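Local coordinates for proteasome activator protein PA26 (Trypanosoma brucei, PDB 1YAR) that probably binds the end rings of the 20S proteasome as an activator of the 11S (PA28) family and opens its gate, at residues E92-R95 and T96-I100; H117-L120 and K121-E125; D124-I128 and K129-S133; E135-S139 and G140-T144; A213-N216 and A217-N221. All coordinates share one frame; numbering follows the deposited sequence. Where two conformers were deposited one is given.

Contact 1. Residues E92-R95 and T96-I100; sequences ETIR and TVIAI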
# COMPACT_ATOMS: atom_id res chain seq x y z
N GLU O 92 -87.02 60.60 -12.15
CA GLU O 92 -86.78 60.75 -10.71
C GLU O 92 -87.03 59.45 -9.94
O GLU O 92 -86.37 59.19 -8.94
CB GLU O 92 -87.61 61.89 -10.13
CG GLU O 92 -87.19 63.28 -10.62
CD GLU O 92 -85.91 63.79 -9.97
OE1 GLU O 92 -85.46 63.24 -8.94
OE2 GLU O 92 -85.34 64.77 -10.49
N THR O 93 -87.98 58.64 -10.42
CA THR O 93 -88.19 57.30 -9.87
C THR O 93 -86.93 56.46 -10.06
O THR O 93 -86.47 55.82 -9.11
CB THR O 93 -89.41 56.66 -10.55
OG1 THR O 93 -90.57 57.42 -10.19
CG2 THR O 93 -89.67 55.24 -10.02
N ILE O 94 -86.36 56.46 -11.27
CA ILE O 94 -85.14 55.67 -11.49
C ILE O 94 -84.00 56.20 -10.62
O ILE O 94 -83.27 55.43 -10.02
CB ILE O 94 -84.71 55.62 -12.96
CG1 ILE O 94 -85.84 55.07 -13.84
CG2 ILE O 94 -83.45 54.73 -13.08
CD1 ILE O 94 -85.58 55.16 -15.35
N ARG O 95 -83.89 57.52 -10.58
CA ARG O 95 -82.88 58.21 -9.80
C ARG O 95 -82.93 57.71 -8.37
O ARG O 95 -81.91 57.32 -7.80
CB ARG O 95 -83.15 59.71 -9.87
CG ARG O 95 -82.00 60.61 -9.57
CD ARG O 95 -81.99 61.87 -10.45
NE ARG O 95 -81.61 63.07 -9.71
CZ ARG O 95 -80.37 63.40 -9.38
NH1 ARG O 95 -79.35 62.63 -9.74
NH2 ARG O 95 -80.14 64.52 -8.70
N THR O 96 -84.14 57.71 -7.80
CA THR O 96 -84.38 57.32 -6.40
C THR O 96 -83.95 55.88 -6.16
O THR O 96 -83.27 55.60 -5.19
CB THR O 96 -85.87 57.50 -6.04
OG1 THR O 96 -86.16 58.90 -6.05
CG2 THR O 96 -86.14 57.08 -4.58
N VAL O 97 -84.35 54.98 -7.05
CA VAL O 97 -84.03 53.54 -6.92
C VAL O 97 -82.51 53.35 -6.83
O VAL O 97 -81.99 52.59 -5.98
CB VAL O 97 -84.60 52.75 -8.11
CG1 VAL O 97 -84.01 51.34 -8.18
CG2 VAL O 97 -86.14 52.71 -8.04
N ILE O 98 -81.78 54.06 -7.69
CA ILE O 98 -80.31 54.02 -7.61
C ILE O 98 -79.74 54.73 -6.37
O ILE O 98 -78.97 54.14 -5.60
CB ILE O 98 -79.69 54.58 -8.91
CG1 ILE O 98 -80.22 53.80 -10.12
CG2 ILE O 98 -78.17 54.49 -8.84
CD1 ILE O 98 -79.97 54.49 -11.46
N ALA O 99 -80.12 55.99 -6.16
CA ALA O 99 -79.50 56.81 -5.12
C ALA O 99 -79.63 56.24 -3.71
O ALA O 99 -78.72 56.37 -2.89
CB ALA O 99 -80.01 58.25 -5.17
N ILE O 100 -80.76 55.58 -3.43
CA ILE O 100 -80.95 54.98 -2.11
C ILE O 100 -80.24 53.63 -1.96
O ILE O 100 -80.37 52.98 -0.92
CB ILE O 100 -82.49 54.85 -1.75
CG1 ILE O 100 -83.18 53.82 -2.65
CG2 ILE O 100 -83.16 56.21 -1.87
CD1 ILE O 100 -84.72 53.66 -2.39
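This is a buried, local contact along one helix: Glu92 and Thr96, Ile94 and Ile98 pair one turn apart near the C-terminal end of helix 71-99. Its polar focus is the carbonyl oxygen of Glu92. The hydroxyl Thr96 OG1 donates to Glu92 O at 2.9 Å, and the amide Thr96 N reaches the same Glu92 O at 2.9 Å; the two donors come from opposite faces of the peptide plane. The hydroxyl can fold back in this way because Thr96 OG1 sits beside its own backbone N, anti to the carbonyl carbon (chi1 -68°). Thr96 OG1 is also hydrogen-bonded to Thr209 OG1 of the second subunit, so this hydroxyl ties the helix to its neighbour.

The opposite flank is greasy. Ile94 and Ile98 lie side by side and point the same way, with Ile94 CG2 3.8 Å from Ile98 CD1. Regular backbone bonds run beneath, among them Ala99 N to Arg95 O at 2.8 Å, nearly straight (169° at the hydrogen).

Glu92 turns its carboxylate to Thr209 and His206 of the second subunit; Arg95 NE is a long 3.9 Å from Glu92 OE1, and in the conformer given, of two, the guanidinium is directed to Asp124, at a distance too short to be taken literally. One helix face thus carries aliphatic side chains for the interior while another carries polar groups for the subunit interface, an amphipathic division consistent with a helical-bundle protomer of the PA28 (11S) family that packs against neighbouring subunits.

Contact 2. Residues H117-L120 and K121-E125; sequences HAVL and KIIDE
Val119 and Ile123 meet branch to branch, one turn apart on helix 111-130: Val119 CG1 lies 3.9 Å from Ile123 CD1, the two side chains crossing obliquely. Val119 carries CG1 anti to its backbone N (chi1 178°), which leaves that methyl beside the carbonyl carbon and leaning toward the following turn. Ile123 sends its longer branch back over the preceding turn, and Ile123 CG1 comes within 3.3 Å of Val119 O. Around the pair, Ile123 packs on Ala91 and Ile94 of helix 71-99, while Val119 rests on Leu225 of helix 183-226.

Ile122 is built differently. In the conformer modelled here its CG1 occupies the crowded position between backbone N and carbonyl carbon (chi1 80°), which brings Ile122 CG1 to 3.3 Å from Val119 O. The alternative conformer suggests that this choice is not rigid, although the residue packs against Val214 and Ala217 of helix 183-226. Lys121, by contrast, is stretched out: only its first carbon stays close, Lys121 CB lying 3.3 Å from His117 O, and the extended chain beyond leads away at an exposed position.

Asp124 folds back toward the preceding turn, its carboxylate oxygens directed to Arg95 of helix 71-99, though the detail of that pairing is doubtful. Leu120 O lies over the flat face of the carboxylate, almost straight above its carbon, with Asp124 CG 3.1 Å away. Beneath it the backbone bond from Asp124 N to Leu120 O measures 2.8 Å. The chemistry is thus divided: Val119 and Ile123 offer the interior a purely aliphatic surface, while Asp124 presents its electron-poor carbon, rather than an oxygen, to the carbonyl, which probably eases the approach of the two acceptor groups.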
# COMPACT_ATOMS: atom_id res chain seq x y z
N HIS O 117 -73.01 55.75 -10.41
CA HIS O 117 -72.72 57.14 -10.76
C HIS O 117 -72.81 57.41 -12.29
O HIS O 117 -73.31 58.46 -12.71
CB HIS O 117 -71.37 57.61 -10.17
CG HIS O 117 -71.37 57.71 -8.67
ND1 HIS O 117 -72.30 58.47 -7.98
CD2 HIS O 117 -70.54 57.20 -7.74
CE1 HIS O 117 -72.05 58.39 -6.68
NE2 HIS O 117 -70.99 57.62 -6.51
N ALA O 118 -72.38 56.46 -13.11
CA ALA O 118 -72.48 56.62 -14.56
C ALA O 118 -73.93 56.68 -15.05
O ALA O 118 -74.29 57.54 -15.89
CB ALA O 118 -71.72 55.53 -15.28
N VAL O 119 -74.79 55.81 -14.53
CA VAL O 119 -76.22 55.86 -14.94
C VAL O 119 -76.94 57.09 -14.35
O VAL O 119 -77.74 57.74 -15.04
CB VAL O 119 -76.96 54.52 -14.68
CG1 VAL O 119 -78.44 54.63 -15.08
CG2 VAL O 119 -76.28 53.37 -15.43
N LEU O 120 -76.59 57.47 -13.13
CA LEU O 120 -77.15 58.69 -12.54
C LEU O 120 -76.74 59.92 -13.36
O LEU O 120 -77.54 60.84 -13.53
CB LEU O 120 -76.71 58.85 -11.09
CG LEU O 120 -77.44 57.95 -10.08
CD1 LEU O 120 -76.74 57.97 -8.74
CD2 LEU O 120 -78.92 58.37 -9.95
N LYS O 121 -75.50 59.93 -13.85
CA LYS O 121 -75.02 61.01 -14.71
C LYS O 121 -75.86 61.17 -15.98
O LYS O 121 -76.25 62.29 -16.32
CB LYS O 121 -73.53 60.80 -15.07
CG LYS O 121 -72.94 61.96 -15.88
CD LYS O 121 -71.47 61.71 -16.27
CE LYS O 121 -70.86 63.01 -16.84
NZ LYS O 121 -69.73 62.72 -17.78
N ILE O 122 -76.16 60.07 -16.67
CA ILE O 122 -76.95 60.16 -17.91
C ILE O 122 -78.42 60.51 -17.63
O ILE O 122 -79.06 61.16 -18.45
CB ILE O 122 -76.82 58.90 -18.81
CG1 ILE O 122 -77.70 57.75 -18.32
CG2 ILE O 122 -75.37 58.47 -18.96
CD1 ILE O 122 -77.82 56.62 -19.31
N ILE O 123 -78.94 60.09 -16.48
CA ILE O 123 -80.31 60.50 -16.10
C ILE O 123 -80.35 61.97 -15.72
O ILE O 123 -81.27 62.69 -16.11
CB ILE O 123 -80.92 59.59 -15.02
CG1 ILE O 123 -81.02 58.17 -15.56
CG2 ILE O 123 -82.38 60.01 -14.77
CD1 ILE O 123 -81.31 57.14 -14.50
N ASP O 124 -79.33 62.43 -14.99
CA ASP O 124 -79.16 63.87 -14.74
C ASP O 124 -79.11 64.71 -16.03
O ASP O 124 -79.75 65.77 -16.11
CB ASP O 124 -77.89 64.12 -13.95
CG ASP O 124 -78.01 63.72 -12.49
OD1 ASP O 124 -79.15 63.51 -12.00
OD2 ASP O 124 -77.00 63.56 -11.75
N GLU O 125 -78.32 64.26 -17.00
CA GLU O 125 -78.24 64.92 -18.31
C GLU O 125 -79.62 64.96 -18.98
O GLU O 125 -80.01 65.98 -19.54
CB GLU O 125 -77.25 64.21 -19.25
CG GLU O 125 -76.91 65.04 -20.50
CD GLU O 125 -76.07 64.29 -21.54
OE1 GLU O 125 -75.53 63.20 -21.23
OE2 GLU O 125 -75.98 64.79 -22.69

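Contact 3. Residues D124-I128 and K129-S133; sequences DELEI and KTLGS
Glu125 O is gripped by three donors from the next turn. Thr130 N reaches Glu125 O at 3.0 Å, nearly along the C=O axis; Lys129 N reaches Glu125 O at 2.9 Å, tilted from the carbonyl plane; and Thr130 OG1 adds a weak bond. This is a wider, pi-type turn at the C-terminal end of helix 111-130, where bonds from residue i+5 appear beside the usual i+4. The widening persists one residue on, with Leu131 N bonded to Leu126 O at 3.0 Å.

On the outer side, Lys129 runs across Glu125, its extended chain laid over the glutamate so that Glu125 CG and Lys129 CD touch at 3.6 Å. Glu125 OE2 and Lys129 NZ are 5.0 Å apart, too far for a salt bridge, so any attraction would be weak and long-range. Inward, Leu126 CD1 reaches toward the Thr130 side chain, and both residues pack on Leu207 of helix 183-226.

Gly132 is the first residue to leave helical angles, with a positive phi (55°), and Gly132 CA comes 3.2 Å from Ile128 O in a CA-H...O contact. The change of direction brings Ser133 back against the last turn. Ser133 N makes a weak bond to Glu127 O. With its hydroxyl between backbone N and carbonyl carbon (chi1 59°), Ser133 OG donates to the same oxygen from well above the carbonyl plane; the modelled 2.5 Å from Ser133 OG to Glu127 O is shorter than a normal hydrogen bond, so its exact length is doubtful.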
# COMPACT_ATOMS: atom_id res chain seq x y z
N ASP O 124 -79.33 62.43 -14.99
CA ASP O 124 -79.16 63.87 -14.74
C ASP O 124 -79.11 64.71 -16.03
O ASP O 124 -79.75 65.77 -16.11
CB ASP O 124 -77.89 64.12 -13.95
CG ASP O 124 -78.01 63.72 -12.49
OD1 ASP O 124 -79.15 63.51 -12.00
OD2 ASP O 124 -77.00 63.56 -11.75
N GLU O 125 -78.32 64.26 -17.00
CA GLU O 125 -78.24 64.92 -18.31
C GLU O 125 -79.62 64.96 -18.98
O GLU O 125 -80.01 65.98 -19.54
CB GLU O 125 -77.25 64.21 -19.25
CG GLU O 125 -76.91 65.04 -20.50
CD GLU O 125 -76.07 64.29 -21.54
OE1 GLU O 125 -75.53 63.20 -21.23
OE2 GLU O 125 -75.98 64.79 -22.69
N LEU O 126 -80.33 63.84 -18.93
CA LEU O 126 -81.71 63.82 -19.44
C LEU O 126 -82.57 64.90 -18.78
O LEU O 126 -83.25 65.66 -19.48
CB LEU O 126 -82.34 62.43 -19.28
CG LEU O 126 -83.85 62.29 -19.48
CD1 LEU O 126 -84.22 62.56 -20.92
CD2 LEU O 126 -84.30 60.89 -19.08
N GLU O 127 -82.55 64.96 -17.45
CA GLU O 127 -83.43 65.88 -16.72
C GLU O 127 -83.04 67.33 -16.81
O GLU O 127 -83.91 68.20 -16.97
CB GLU O 127 -83.50 65.48 -15.24
CG GLU O 127 -84.13 64.13 -14.98
CD GLU O 127 -84.42 63.94 -13.51
OE1 GLU O 127 -84.79 64.93 -12.86
OE2 GLU O 127 -84.26 62.83 -12.98
N ILE O 128 -81.74 67.60 -16.71
CA ILE O 128 -81.24 68.97 -16.66
C ILE O 128 -81.02 69.54 -18.07
O ILE O 128 -81.48 70.64 -18.39
CB ILE O 128 -79.93 69.05 -15.82
CG1 ILE O 128 -80.12 68.50 -14.40
CG2 ILE O 128 -79.35 70.47 -15.83
CD1 ILE O 128 -81.34 68.99 -13.66
N LYS O 129 -80.33 68.78 -18.90
CA LYS O 129 -79.97 69.28 -20.21
C LYS O 129 -81.03 69.01 -21.27
O LYS O 129 -81.52 69.95 -21.88
CB LYS O 129 -78.61 68.75 -20.65
CG LYS O 129 -77.47 69.18 -19.74
CD LYS O 129 -76.17 68.56 -20.22
CE LYS O 129 -74.96 69.06 -19.44
NZ LYS O 129 -73.71 68.32 -19.89
N THR O 130 -81.38 67.74 -21.49
CA THR O 130 -82.31 67.37 -22.57
C THR O 130 -83.70 68.00 -22.36
O THR O 130 -84.30 68.51 -23.32
CB THR O 130 -82.44 65.84 -22.67
OG1 THR O 130 -81.14 65.24 -22.62
CG2 THR O 130 -82.99 65.41 -24.04
N LEU O 131 -84.20 67.95 -21.12
CA LEU O 131 -85.54 68.46 -20.80
C LEU O 131 -85.51 69.93 -20.41
O LEU O 131 -86.57 70.56 -20.30
CB LEU O 131 -86.19 67.63 -19.69
CG LEU O 131 -86.46 66.15 -20.01
CD1 LEU O 131 -87.04 65.48 -18.77
CD2 LEU O 131 -87.37 65.95 -21.25
N GLY O 132 -84.32 70.46 -20.13
CA GLY O 132 -84.16 71.86 -19.74
C GLY O 132 -85.01 72.27 -18.54
O GLY O 132 -85.68 73.29 -18.56
N SER O 133 -84.96 71.47 -17.48
CA SER O 133 -85.92 71.59 -16.38
C SER O 133 -85.52 72.61 -15.33
O SER O 133 -86.35 73.03 -14.53
CB SER O 133 -86.09 70.24 -15.70
OG SER O 133 -84.84 69.78 -15.20

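Contact 4. Residues E135-S139 and G140-T144; sequences EKSGS and GGAPT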
# COMPACT_ATOMS: atom_id res chain seq x y z
N GLU O 135 -84.15 76.14 -13.52
CA GLU O 135 -84.47 77.56 -13.53
C GLU O 135 -83.43 78.38 -14.32
O GLU O 135 -83.77 79.39 -14.93
CB GLU O 135 -84.56 78.01 -12.07
CG GLU O 135 -84.59 79.50 -11.77
CD GLU O 135 -84.48 79.77 -10.26
OE1 GLU O 135 -84.47 78.79 -9.48
OE2 GLU O 135 -84.38 80.96 -9.86
N LYS O 136 -82.17 77.94 -14.30
CA LYS O 136 -81.11 78.61 -15.05
C LYS O 136 -80.13 77.57 -15.57
O LYS O 136 -79.69 76.70 -14.82
CB LYS O 136 -80.36 79.61 -14.16
CG LYS O 136 -81.18 80.79 -13.63
CD LYS O 136 -80.30 81.80 -12.87
CE LYS O 136 -81.14 82.62 -11.89
NZ LYS O 136 -80.29 83.35 -10.91
N SER O 137 -79.76 77.68 -16.84
CA SER O 137 -78.79 76.75 -17.43
C SER O 137 -77.35 77.10 -16.99
O SER O 137 -77.02 78.26 -16.74
CB SER O 137 -78.96 76.66 -18.95
OG SER O 137 -78.69 77.90 -19.59
N GLY O 138 -76.51 76.07 -16.85
CA GLY O 138 -75.14 76.27 -16.40
C GLY O 138 -74.22 76.85 -17.47
O GLY O 138 -74.68 77.30 -18.54
N SER O 139 -72.92 76.84 -17.19
CA SER O 139 -71.92 77.38 -18.13
C SER O 139 -71.80 76.51 -19.38
O SER O 139 -71.16 76.89 -20.36
CB SER O 139 -70.56 77.51 -17.44
OG SER O 139 -70.11 76.24 -17.01
N GLY O 140 -72.42 75.33 -19.34
CA GLY O 140 -72.45 74.43 -20.48
C GLY O 140 -73.56 74.79 -21.47
O GLY O 140 -73.73 74.13 -22.49
N GLY O 141 -74.31 75.84 -21.15
CA GLY O 141 -75.38 76.35 -22.00
C GLY O 141 -76.62 75.48 -21.95
O GLY O 141 -76.82 74.71 -21.00
N ALA O 142 -77.46 75.61 -22.98
CA ALA O 142 -78.68 74.81 -23.07
C ALA O 142 -78.71 74.12 -24.43
O ALA O 142 -79.16 74.71 -25.43
CB ALA O 142 -79.91 75.72 -22.86
N PRO O 143 -78.20 72.88 -24.48
CA PRO O 143 -77.99 72.18 -25.75
C PRO O 143 -79.27 71.64 -26.42
O PRO O 143 -79.25 71.26 -27.60
CB PRO O 143 -77.05 71.03 -25.36
CG PRO O 143 -77.38 70.74 -23.88
CD PRO O 143 -77.78 72.07 -23.32
N THR O 144 -80.38 71.60 -25.70
CA THR O 144 -81.61 71.10 -26.28
C THR O 144 -82.26 72.25 -27.09
O THR O 144 -82.15 73.42 -26.71
CB THR O 144 -82.52 70.55 -25.14
OG1 THR O 144 -83.66 69.86 -25.69
CG2 THR O 144 -83.13 71.69 -24.35
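Gly141 N donates to Gly138 O at 3.0 Å, the hydrogen pointing fairly well at the oxygen (154°) although the donor sits well above the plane of that carbonyl. Alongside this bond Ser137 faces the returning chain: Ser137 CB is 3.5 Å from Gly141 O, and Ala142 CB lies 4.1 Å from Ser137 OG, a loose contact. These are van der Waals contacts.

The bond closes a type I beta turn, Gly138 to Gly141, with Ser139 and Gly140 at its corners. It lies at the surface in the loop between helix 111-130 and helix 150-166. After the turn Gly141 takes a positive phi of 76° with an extended psi, a conformation readily open to a residue without a side chain, and this redirects the chain toward Ala142 and Pro143.

Further out, the neighbouring subunits position the loop. Glu135 and Lys136 make backbone hydrogen bonds to the second subunit; Ser139, Ala142 and Thr144 do so to the third, and Ser137 OG has a weak bond with Lys136 NZ of the third subunit. At the inner end, Thr144 OG1 is hydrogen-bonded to Thr130 O, in the last part of helix 111-130.

Contact 5. Residues A213-N216 and A217-N221; sequences AVIN and AYLLN
On the long helix 183-226, toward its C-terminal end, Ile215 and Leu219 form one aliphatic ridge. They lie side by side, pointing the same way, with Ile215 CG2 only 3.6 Å from Leu219 CD1. Ile215 CG2 stands anti to the backbone N, which turns that methyl toward the next residue of the ridge; Leu219 in turn bends over the carbonyl below it, Leu219 CG coming 3.3 Å from Ile215 O.

A second pair, Asn216 and Leu220, mixes chemistry. The Asn216 CG is anti to the backbone N (chi1 -179°), and its flat amide receives a methyl obliquely: Leu220 CD1 lies above the amide plane, on the side where the two polar atoms diverge, 3.5 Å from both Asn216 OD1 and Asn216 ND2. The amide keeps its polar bonds for the third subunit, with OD1 accepting from Arg19 and ND2 donating to the carbonyl of Ile102 there.

This helix belongs to the helical bundle of the 11S activator protomer. Its ridge packs on helix 24-57, where Ile215 touches Ile31 and Leu219 touches Phe28, and the buried Tyr218 hydroxyl is hydrogen-bonded to Glu24 and Ser27.

Farther along, Asn221 curls its side chain back on the helix: Asn221 ND2 donates to Ala217 O at 2.7 Å, in the carbonyl plane on a lone pair, with 150° at the hydrogen. That leaves Asn221 OD1 pointing to the third subunit, where it accepts from the backbone N of His105.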
# COMPACT_ATOMS: atom_id res chain seq x y z
N ALA O 213 -81.02 55.73 -25.34
CA ALA O 213 -79.71 55.53 -24.70
C ALA O 213 -79.89 55.08 -23.25
O ALA O 213 -79.16 54.22 -22.78
CB ALA O 213 -78.88 56.83 -24.75
N VAL O 214 -80.86 55.68 -22.54
CA VAL O 214 -81.11 55.33 -21.12
C VAL O 214 -81.74 53.93 -20.96
O VAL O 214 -81.35 53.16 -20.07
CB VAL O 214 -81.94 56.41 -20.35
CG1 VAL O 214 -82.20 55.98 -18.92
CG2 VAL O 214 -81.21 57.78 -20.31
N ILE O 215 -82.67 53.58 -21.83
CA ILE O 215 -83.22 52.20 -21.83
C ILE O 215 -82.08 51.20 -21.93
O ILE O 215 -81.98 50.28 -21.12
CB ILE O 215 -84.20 52.01 -23.00
CG1 ILE O 215 -85.44 52.90 -22.80
CG2 ILE O 215 -84.61 50.50 -23.13
CD1 ILE O 215 -86.17 53.18 -24.11
N ASN O 216 -81.21 51.41 -22.92
CA ASN O 216 -80.05 50.53 -23.10
C ASN O 216 -79.16 50.48 -21.87
O ASN O 216 -78.80 49.40 -21.42
CB ASN O 216 -79.26 50.90 -24.37
CG ASN O 216 -78.06 49.99 -24.61
OD1 ASN O 216 -78.22 48.79 -24.90
ND2 ASN O 216 -76.85 50.57 -24.56
N ALA O 217 -78.81 51.65 -21.34
CA ALA O 217 -77.90 51.73 -20.20
C ALA O 217 -78.50 51.05 -18.96
O ALA O 217 -77.79 50.38 -18.21
CB ALA O 217 -77.58 53.15 -19.89
N TYR O 218 -79.80 51.25 -18.73
CA TYR O 218 -80.42 50.65 -17.55
C TYR O 218 -80.42 49.13 -17.67
O TYR O 218 -80.04 48.41 -16.74
CB TYR O 218 -81.86 51.16 -17.34
CG TYR O 218 -82.53 50.54 -16.14
CD1 TYR O 218 -82.43 51.13 -14.87
CD2 TYR O 218 -83.22 49.33 -16.25
CE1 TYR O 218 -83.02 50.54 -13.75
CE2 TYR O 218 -83.81 48.72 -15.14
CZ TYR O 218 -83.72 49.35 -13.91
OH TYR O 218 -84.31 48.77 -12.79
N LEU O 219 -80.86 48.63 -18.82
CA LEU O 219 -81.07 47.19 -19.00
C LEU O 219 -79.74 46.44 -19.03
O LEU O 219 -79.68 45.28 -18.62
CB LEU O 219 -81.91 46.91 -20.25
CG LEU O 219 -83.36 47.41 -20.18
CD1 LEU O 219 -84.00 47.29 -21.54
CD2 LEU O 219 -84.18 46.63 -19.16
N LEU O 220 -78.67 47.09 -19.49
CA LEU O 220 -77.36 46.45 -19.43
C LEU O 220 -76.73 46.46 -18.05
O LEU O 220 -75.90 45.59 -17.74
CB LEU O 220 -76.38 47.09 -20.41
CG LEU O 220 -76.71 46.93 -21.90
CD1 LEU O 220 -75.74 47.77 -22.69
CD2 LEU O 220 -76.70 45.45 -22.36
N ASN O 221 -77.09 47.44 -17.22
CA ASN O 221 -76.39 47.67 -15.95
C ASN O 221 -77.19 47.41 -14.67
O ASN O 221 -76.66 47.58 -13.57
CB ASN O 221 -75.86 49.11 -15.90
CG ASN O 221 -74.77 49.34 -16.93
OD1 ASN O 221 -73.65 48.80 -16.81
ND2 ASN O 221 -75.09 50.12 -17.96

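In the fold
Contacts 1 and 5 are buried, contacts 2 and 3 partly so, and contact 4 lies at the surface. Contacts 2 and 3 share Asp124 and Glu125 on helix 111-130, which runs from regular i+4 bonding in the first to wider turns in the second. Contact 2 sits between the helices of contacts 1 and 5: Ile123 CD1 meets Ile94 CG2 at 3.5 Å, and Ile122 CD1 meets Ala217 CB at 3.5 Å. In contacts 1 and 5 polar side chains bond to the second and third subunit respectively. Contact 4, about 9 Å from contact 3 between centres, relies on backbone bonding; contacts 1, 3 and 4 touch the second subunit, contacts 4 and 5 the third.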